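Local structure of D-hydantoinase (Ralstonia pickettii, 1NFG) at residues E102-W107 with Y119-I124; T85-D90 with K448-R453; Q349-N352 with S357-Q360. The protein probably hydrolyses the cyclic amide bond of D-hydantoin derivatives stereospecifically, as a zinc-dependent member of the hydantoinase/dihydropyrimidinase family with a TIM-barrel fold. One frame throughout, in Å; residues are numbered along the deposited sequence.

From the N terminus, strand 85-93 comes first and carries one half of interaction 2, whose partner, 448-453, lies near the C terminus, so this contact closes a loop of more than 350 residues. Interactions 1 and 3 both fall within that span, one after the other, and none of the three cross. Interaction 1 closes a short loop between helix 100-111 and the following strand 118-124, next to strand 85-93 in the sheet. It touches interaction 2 directly: Tyr119 and Tyr121 bond to the C-terminal segment through their carbonyl oxygens. Interaction 3 joins helices 343-352 and 358-372 on the opposite side of the chain's centre from interaction 1, about 25 Å, centre to centre, from interaction 2.

Interaction 1: E102-W107 with Y119-I124; sequences EAVAKW and YGYHII
Ala103 makes the first, rather loose contact of this helix with the strand it packs on: its CB stands 4.5 Å from CD1 of Ile123, a methyl meeting the end of a longer branch that reaches back toward the helix. The same methyl also rests on Cys92 of strand 85-93. Val104 comes next. Its chi1 of 176° swings CG1 to the side opposite the backbone N, and that branch approaches the Tyr121 ring obliquely, CG1 lying 4.1 Å from CE2.

Helix 100-111 is the crossover of a beta-alpha-beta unit that leaves strand 85-93 and returns on the parallel strand 118-124, the repeating element of the TIM barrel in this amidohydrolase. The short axes of 102-107 and 119-124 approach to 10.0 Å and run at 141°, so the helix runs roughly antiparallel to the strand.

One turn after Ala103, Trp107 carries most of what the helix brings to Tyr121. Its CB sits over one face of the phenol ring, 4.1 Å from the ring centroid, in a CH-pi contact. The indole then presents the edge of its five-membered ring to the face of the phenol ring in a T-shaped pair, with centroids 5.1 Å apart and planes at 85°. CD1 of Trp107 leads this edge, 3.5 Å from CE1 of Tyr121. The phenol OH of Tyr121 lies against the main chain of the same residue, 3.4 Å from the carbonyl carbon C of Trp107. Both polar ends are held elsewhere: NE1 of the indole is hydrogen-bonded to OD2 of Asp90, and the hydroxyl of Tyr121 to OD1 of Asp108, one residue further along the helix. The Trp107 side chain lies about 7 Å from that of His59, a ligand of the first zinc ion.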
# COMPACT_ATOMS: atom_id res chain seq x y z
N GLU A 102 4.07 -10.23 -43.77
CA GLU A 102 4.33 -11.64 -44.09
C GLU A 102 3.56 -12.51 -43.08
O GLU A 102 3.01 -13.55 -43.44
CB GLU A 102 5.85 -11.98 -44.02
CG GLU A 102 6.77 -11.55 -45.22
CD GLU A 102 8.11 -12.34 -45.29
OE1 GLU A 102 8.03 -13.59 -45.26
OE2 GLU A 102 9.22 -11.76 -45.39
N ALA A 103 3.52 -12.06 -41.83
CA ALA A 103 2.84 -12.78 -40.74
C ALA A 103 1.32 -12.78 -40.90
O ALA A 103 0.67 -13.81 -40.75
CB ALA A 103 3.23 -12.18 -39.39
N VAL A 104 0.76 -11.61 -41.19
CA VAL A 104 -0.67 -11.51 -41.37
C VAL A 104 -1.10 -12.41 -42.53
O VAL A 104 -2.07 -13.17 -42.42
CB VAL A 104 -1.09 -10.08 -41.70
CG1 VAL A 104 -2.58 -10.03 -41.98
CG2 VAL A 104 -0.70 -9.16 -40.56
N ALA A 105 -0.37 -12.31 -43.63
CA ALA A 105 -0.65 -13.13 -44.81
C ALA A 105 -0.65 -14.60 -44.42
O ALA A 105 -1.51 -15.37 -44.84
CB ALA A 105 0.39 -12.86 -45.89
N LYS A 106 0.34 -15.00 -43.62
CA LYS A 106 0.45 -16.38 -43.18
C LYS A 106 -0.78 -16.77 -42.37
O LYS A 106 -1.30 -17.89 -42.50
CB LYS A 106 1.70 -16.57 -42.34
CG LYS A 106 1.89 -17.99 -41.83
CD LYS A 106 3.21 -18.12 -41.11
CE LYS A 106 3.48 -19.56 -40.68
NZ LYS A 106 4.87 -19.73 -40.17
N TRP A 107 -1.24 -15.85 -41.53
CA TRP A 107 -2.41 -16.11 -40.70
C TRP A 107 -3.65 -16.25 -41.58
O TRP A 107 -4.41 -17.21 -41.42
CB TRP A 107 -2.59 -15.00 -39.64
CG TRP A 107 -2.44 -15.56 -38.25
CD1 TRP A 107 -3.43 -15.76 -37.34
CD2 TRP A 107 -1.26 -16.15 -37.69
NE1 TRP A 107 -2.95 -16.46 -36.26
CE2 TRP A 107 -1.62 -16.72 -36.45
CE3 TRP A 107 0.07 -16.28 -38.13
CZ2 TRP A 107 -0.71 -17.40 -35.64
CZ3 TRP A 107 0.98 -16.96 -37.32
CH2 TRP A 107 0.58 -17.51 -36.09
N TYR A 119 -13.24 -14.07 -36.50
CA TYR A 119 -11.95 -13.87 -35.85
C TYR A 119 -11.25 -12.57 -36.24
O TYR A 119 -11.45 -12.04 -37.33
CB TYR A 119 -11.04 -15.05 -36.20
CG TYR A 119 -10.82 -15.19 -37.68
CD1 TYR A 119 -9.88 -14.41 -38.35
CD2 TYR A 119 -11.62 -16.05 -38.44
CE1 TYR A 119 -9.75 -14.46 -39.75
CE2 TYR A 119 -11.50 -16.12 -39.83
CZ TYR A 119 -10.57 -15.32 -40.48
OH TYR A 119 -10.47 -15.36 -41.85
N GLY A 120 -10.43 -12.07 -35.31
CA GLY A 120 -9.66 -10.86 -35.52
C GLY A 120 -8.23 -11.24 -35.18
O GLY A 120 -7.98 -12.38 -34.78
N TYR A 121 -7.27 -10.32 -35.34
CA TYR A 121 -5.88 -10.65 -35.02
C TYR A 121 -5.21 -9.65 -34.10
O TYR A 121 -5.48 -8.46 -34.14
CB TYR A 121 -4.98 -10.69 -36.27
CG TYR A 121 -5.34 -11.62 -37.41
CD1 TYR A 121 -5.90 -12.88 -37.18
CD2 TYR A 121 -5.06 -11.25 -38.73
CE1 TYR A 121 -6.17 -13.75 -38.24
CE2 TYR A 121 -5.32 -12.11 -39.79
CZ TYR A 121 -5.88 -13.35 -39.55
OH TYR A 121 -6.16 -14.18 -40.61
N HIS A 122 -4.31 -10.17 -33.27
CA HIS A 122 -3.47 -9.32 -32.42
C HIS A 122 -2.15 -9.56 -33.13
O HIS A 122 -1.92 -10.66 -33.65
CB HIS A 122 -3.31 -9.87 -31.00
CG HIS A 122 -4.57 -9.90 -30.20
ND1 HIS A 122 -5.29 -8.76 -29.92
CD2 HIS A 122 -5.21 -10.92 -29.59
CE1 HIS A 122 -6.32 -9.08 -29.15
NE2 HIS A 122 -6.29 -10.39 -28.93
N ILE A 123 -1.27 -8.57 -33.16
CA ILE A 123 0.00 -8.81 -33.82
C ILE A 123 1.15 -8.91 -32.81
O ILE A 123 1.37 -7.99 -32.02
CB ILE A 123 0.31 -7.71 -34.86
CG1 ILE A 123 1.60 -8.06 -35.61
CG2 ILE A 123 0.41 -6.35 -34.18
CD1 ILE A 123 1.60 -9.47 -36.21
N ILE A 124 1.84 -10.05 -32.81
CA ILE A 124 2.98 -10.24 -31.92
C ILE A 124 4.25 -9.75 -32.59
O ILE A 124 4.57 -10.16 -33.70
CB ILE A 124 3.22 -11.72 -31.58
CG1 ILE A 124 2.08 -12.27 -30.72
CG2 ILE A 124 4.53 -11.86 -30.84
CD1 ILE A 124 2.32 -13.67 -30.23

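Interaction 2: T85-D90 with K448-R453; sequences TTTIVD and KFLKRR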
# COMPACT_ATOMS: atom_id res chain seq x y z
N THR A 85 -18.69 -19.75 -27.88
CA THR A 85 -17.88 -18.60 -28.28
C THR A 85 -17.95 -18.41 -29.79
O THR A 85 -17.59 -19.31 -30.55
CB THR A 85 -16.41 -18.78 -27.83
OG1 THR A 85 -16.35 -18.75 -26.40
CG2 THR A 85 -15.54 -17.66 -28.39
N THR A 86 -18.41 -17.24 -30.21
CA THR A 86 -18.58 -16.93 -31.62
C THR A 86 -17.53 -16.01 -32.26
O THR A 86 -17.48 -15.89 -33.48
CB THR A 86 -19.97 -16.32 -31.87
OG1 THR A 86 -20.15 -15.16 -31.04
CG2 THR A 86 -21.05 -17.34 -31.57
N THR A 87 -16.73 -15.33 -31.45
CA THR A 87 -15.68 -14.47 -31.98
C THR A 87 -14.41 -14.78 -31.22
O THR A 87 -14.43 -15.15 -30.04
CB THR A 87 -16.01 -12.98 -31.84
OG1 THR A 87 -17.11 -12.66 -32.69
CG2 THR A 87 -14.81 -12.13 -32.28
N ILE A 88 -13.29 -14.63 -31.91
CA ILE A 88 -12.01 -14.93 -31.30
C ILE A 88 -11.00 -13.95 -31.85
O ILE A 88 -11.15 -13.45 -32.96
CB ILE A 88 -11.64 -16.40 -31.63
CG1 ILE A 88 -11.38 -17.14 -30.34
CG2 ILE A 88 -10.45 -16.47 -32.59
CD1 ILE A 88 -11.50 -18.63 -30.48
N VAL A 89 -9.98 -13.64 -31.06
CA VAL A 89 -8.94 -12.74 -31.54
C VAL A 89 -7.67 -13.51 -31.27
O VAL A 89 -7.20 -13.59 -30.14
CB VAL A 89 -8.96 -11.39 -30.80
CG1 VAL A 89 -8.04 -10.41 -31.51
CG2 VAL A 89 -10.37 -10.83 -30.78
N ASP A 90 -7.14 -14.13 -32.32
CA ASP A 90 -5.94 -14.95 -32.22
C ASP A 90 -4.70 -14.08 -32.29
O ASP A 90 -4.73 -12.95 -32.82
CB ASP A 90 -5.93 -15.96 -33.37
CG ASP A 90 -5.08 -17.18 -33.05
OD1 ASP A 90 -5.46 -17.97 -32.16
OD2 ASP A 90 -4.04 -17.36 -33.71
N LYS A 448 -15.53 -15.30 -40.54
CA LYS A 448 -14.95 -14.20 -41.30
C LYS A 448 -14.03 -13.35 -40.44
O LYS A 448 -14.19 -13.26 -39.22
CB LYS A 448 -16.05 -13.33 -41.90
CG LYS A 448 -16.99 -14.07 -42.84
CD LYS A 448 -16.21 -14.91 -43.85
CE LYS A 448 -17.12 -15.72 -44.79
NZ LYS A 448 -17.71 -14.84 -45.84
N PHE A 449 -13.05 -12.73 -41.08
CA PHE A 449 -12.10 -11.87 -40.39
C PHE A 449 -12.79 -10.56 -39.99
O PHE A 449 -13.71 -10.09 -40.68
CB PHE A 449 -10.91 -11.57 -41.30
CG PHE A 449 -9.93 -10.61 -40.72
CD1 PHE A 449 -9.00 -11.03 -39.77
CD2 PHE A 449 -9.95 -9.27 -41.10
CE1 PHE A 449 -8.12 -10.12 -39.20
CE2 PHE A 449 -9.07 -8.35 -40.54
CZ PHE A 449 -8.16 -8.78 -39.58
N LEU A 450 -12.35 -9.97 -38.88
CA LEU A 450 -12.93 -8.73 -38.38
C LEU A 450 -11.93 -7.60 -38.32
O LEU A 450 -10.92 -7.69 -37.61
CB LEU A 450 -13.50 -8.94 -36.98
CG LEU A 450 -14.73 -9.83 -36.86
CD1 LEU A 450 -14.84 -10.37 -35.44
CD2 LEU A 450 -15.96 -9.03 -37.23
N LYS A 451 -12.18 -6.53 -39.07
CA LYS A 451 -11.30 -5.38 -39.02
C LYS A 451 -11.73 -4.67 -37.75
O LYS A 451 -12.78 -4.03 -37.72
CB LYS A 451 -11.50 -4.47 -40.23
CG LYS A 451 -10.98 -5.04 -41.54
CD LYS A 451 -11.22 -4.08 -42.71
CE LYS A 451 -10.55 -2.73 -42.49
NZ LYS A 451 -10.87 -1.76 -43.59
N ARG A 452 -10.93 -4.80 -36.70
CA ARG A 452 -11.24 -4.18 -35.42
C ARG A 452 -10.91 -2.70 -35.40
O ARG A 452 -10.03 -2.23 -36.12
CB ARG A 452 -10.53 -4.96 -34.30
CG ARG A 452 -10.92 -6.43 -34.33
CD ARG A 452 -10.25 -7.30 -33.29
NE ARG A 452 -8.79 -7.23 -33.36
CZ ARG A 452 -8.06 -6.34 -32.70
NH1 ARG A 452 -8.66 -5.45 -31.93
NH2 ARG A 452 -6.74 -6.33 -32.81
N ARG A 453 -11.64 -1.96 -34.57
CA ARG A 453 -11.47 -0.52 -34.45
C ARG A 453 -10.27 -0.11 -33.62
O ARG A 453 -9.76 -0.90 -32.82
CB ARG A 453 -12.75 0.08 -33.87
CG ARG A 453 -13.15 1.41 -34.47
CD ARG A 453 -14.52 1.85 -33.96
NE ARG A 453 -15.52 0.81 -34.16
CZ ARG A 453 -16.16 0.19 -33.17
NH1 ARG A 453 -15.90 0.51 -31.91
NH2 ARG A 453 -17.05 -0.76 -33.45
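Thr87 and Leu450 meet methyl to methyl, with CG2 of the threonine 3.6 Å from CD1 of the leucine. Two residues along the strand, CG1 of Val89 lies 3.8 Å from NE of Arg452, approaching the guanidinium obliquely. In Val89 a chi1 of -169° carries this methyl to the far side of CB from the main-chain nitrogen, and no hydrogen bond passes between the two segments.

The next shell holds each segment in place. Strand 85-93 is held by backbone bonds from Thr87 and Val89 to Asp55 of strand 48-58. Ile88 turns the other way, onto Ala80 of helix 73-82, while Val89 points its CB toward the C-terminal segment. That segment is tied to the neighbouring strand 118-124 by a backbone bond from Leu450 to Tyr119, and His122 of the same strand flanks the contact, touching both Val89 and Arg452. Arg452 bends at chi3 (-56°), and its two terminal nitrogens are hydrogen-bonded to carbonyl oxygens: NH2 to Tyr121 O, and NH1 to Phe373 O, just beyond helix 358-372.

The C-terminal tail thus reaches back to the early strands of the TIM barrel. With its ends bonded to main-chain oxygens, the buried guanidinium is held in position, and Val89 supplies it with an aliphatic neighbour.

Interaction 3: Q349-N352 with S357-Q360; sequences QGVN and SLTQ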
# COMPACT_ATOMS: atom_id res chain seq x y z
N GLN A 349 -19.87 -21.03 -13.91
CA GLN A 349 -20.03 -21.67 -12.62
C GLN A 349 -19.89 -20.64 -11.51
O GLN A 349 -20.37 -20.83 -10.40
CB GLN A 349 -19.00 -22.79 -12.44
CG GLN A 349 -19.09 -23.87 -13.50
CD GLN A 349 -20.50 -24.40 -13.67
OE1 GLN A 349 -21.05 -25.06 -12.78
NE2 GLN A 349 -21.11 -24.10 -14.82
N GLY A 350 -19.23 -19.53 -11.83
CA GLY A 350 -19.03 -18.48 -10.85
C GLY A 350 -20.33 -17.78 -10.51
O GLY A 350 -20.49 -17.24 -9.41
N VAL A 351 -21.27 -17.77 -11.45
CA VAL A 351 -22.54 -17.13 -11.18
C VAL A 351 -23.34 -18.09 -10.31
O VAL A 351 -24.13 -17.68 -9.47
CB VAL A 351 -23.33 -16.75 -12.49
CG1 VAL A 351 -22.38 -16.74 -13.68
CG2 VAL A 351 -24.49 -17.68 -12.72
N ASN A 352 -23.11 -19.38 -10.51
CA ASN A 352 -23.80 -20.40 -9.72
C ASN A 352 -23.41 -20.29 -8.25
O ASN A 352 -24.22 -20.54 -7.36
CB ASN A 352 -23.45 -21.80 -10.21
CG ASN A 352 -24.24 -22.21 -11.42
OD1 ASN A 352 -23.94 -23.24 -12.05
ND2 ASN A 352 -25.26 -21.43 -11.76
N SER A 357 -22.05 -12.12 -10.69
CA SER A 357 -23.47 -12.07 -11.04
C SER A 357 -23.75 -12.60 -12.45
O SER A 357 -22.84 -12.75 -13.26
CB SER A 357 -24.01 -10.65 -10.92
OG SER A 357 -23.74 -9.88 -12.08
N LEU A 358 -25.02 -12.89 -12.73
CA LEU A 358 -25.43 -13.40 -14.04
C LEU A 358 -25.13 -12.36 -15.11
O LEU A 358 -24.68 -12.68 -16.21
CB LEU A 358 -26.93 -13.68 -14.04
CG LEU A 358 -27.52 -14.16 -15.37
CD1 LEU A 358 -27.07 -15.59 -15.65
CD2 LEU A 358 -29.04 -14.10 -15.29
N THR A 359 -25.37 -11.12 -14.76
CA THR A 359 -25.16 -10.01 -15.66
C THR A 359 -23.67 -9.73 -15.89
O THR A 359 -23.28 -9.31 -16.98
CB THR A 359 -25.91 -8.77 -15.10
OG1 THR A 359 -26.87 -8.35 -16.07
CG2 THR A 359 -24.95 -7.63 -14.77
N GLN A 360 -22.84 -9.96 -14.87
CA GLN A 360 -21.40 -9.75 -15.01
C GLN A 360 -20.80 -10.84 -15.89
O GLN A 360 -19.82 -10.61 -16.60
CB GLN A 360 -20.71 -9.76 -13.64
CG GLN A 360 -21.02 -8.55 -12.78
CD GLN A 360 -20.37 -8.62 -11.41
OE1 GLN A 360 -20.50 -9.62 -10.70
NE2 GLN A 360 -19.67 -7.55 -11.03
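Val351 meets the start of the following helix with its whole branched end. CG1 lies 4.0 Å from the carbonyl oxygen O of Ser357, and CB of Val351 sits 4.2 Å from the backbone N of Leu358, so the valine leans mainly on the peptide between Ser357 and Leu358. Its other branch, CG2 of Val351, reaches CD1 of Leu358 at 4.4 Å, a loose methyl-to-methyl touch. The leucine side chain also packs on Tyr48 and Phe50 of strand 48-58.

Ser357 turns its CB away from Val351 and puts its hydroxyl to use at the start of the helix that follows. It is the N-cap of helix 358-372 and, with Gln360, forms a capping box. Gln360 N donates to Ser357 OG at 2.9 Å. In return, Ser357 N donates to Gln360 OE1 at 2.9 Å in a nearly straight bond (172° at the hydrogen), in the plane of the amide and on a lone pair of its oxygen. The direction of the glutamine chain is set at chi1 (-71°); it then runs straight through chi2, and chi3 only turns the amide to present OE1. Its NE2 bonds to Arg303 O, so both ends of the amide are engaged and its rotation is fixed.

This is a short connection between two helices, closed as well by a backbone bond between Gly350 and Ile356. The cap satisfies Gln360 N and Ser357 N, while across the two segments Val351 makes van der Waals contact, with no hydrogen bond.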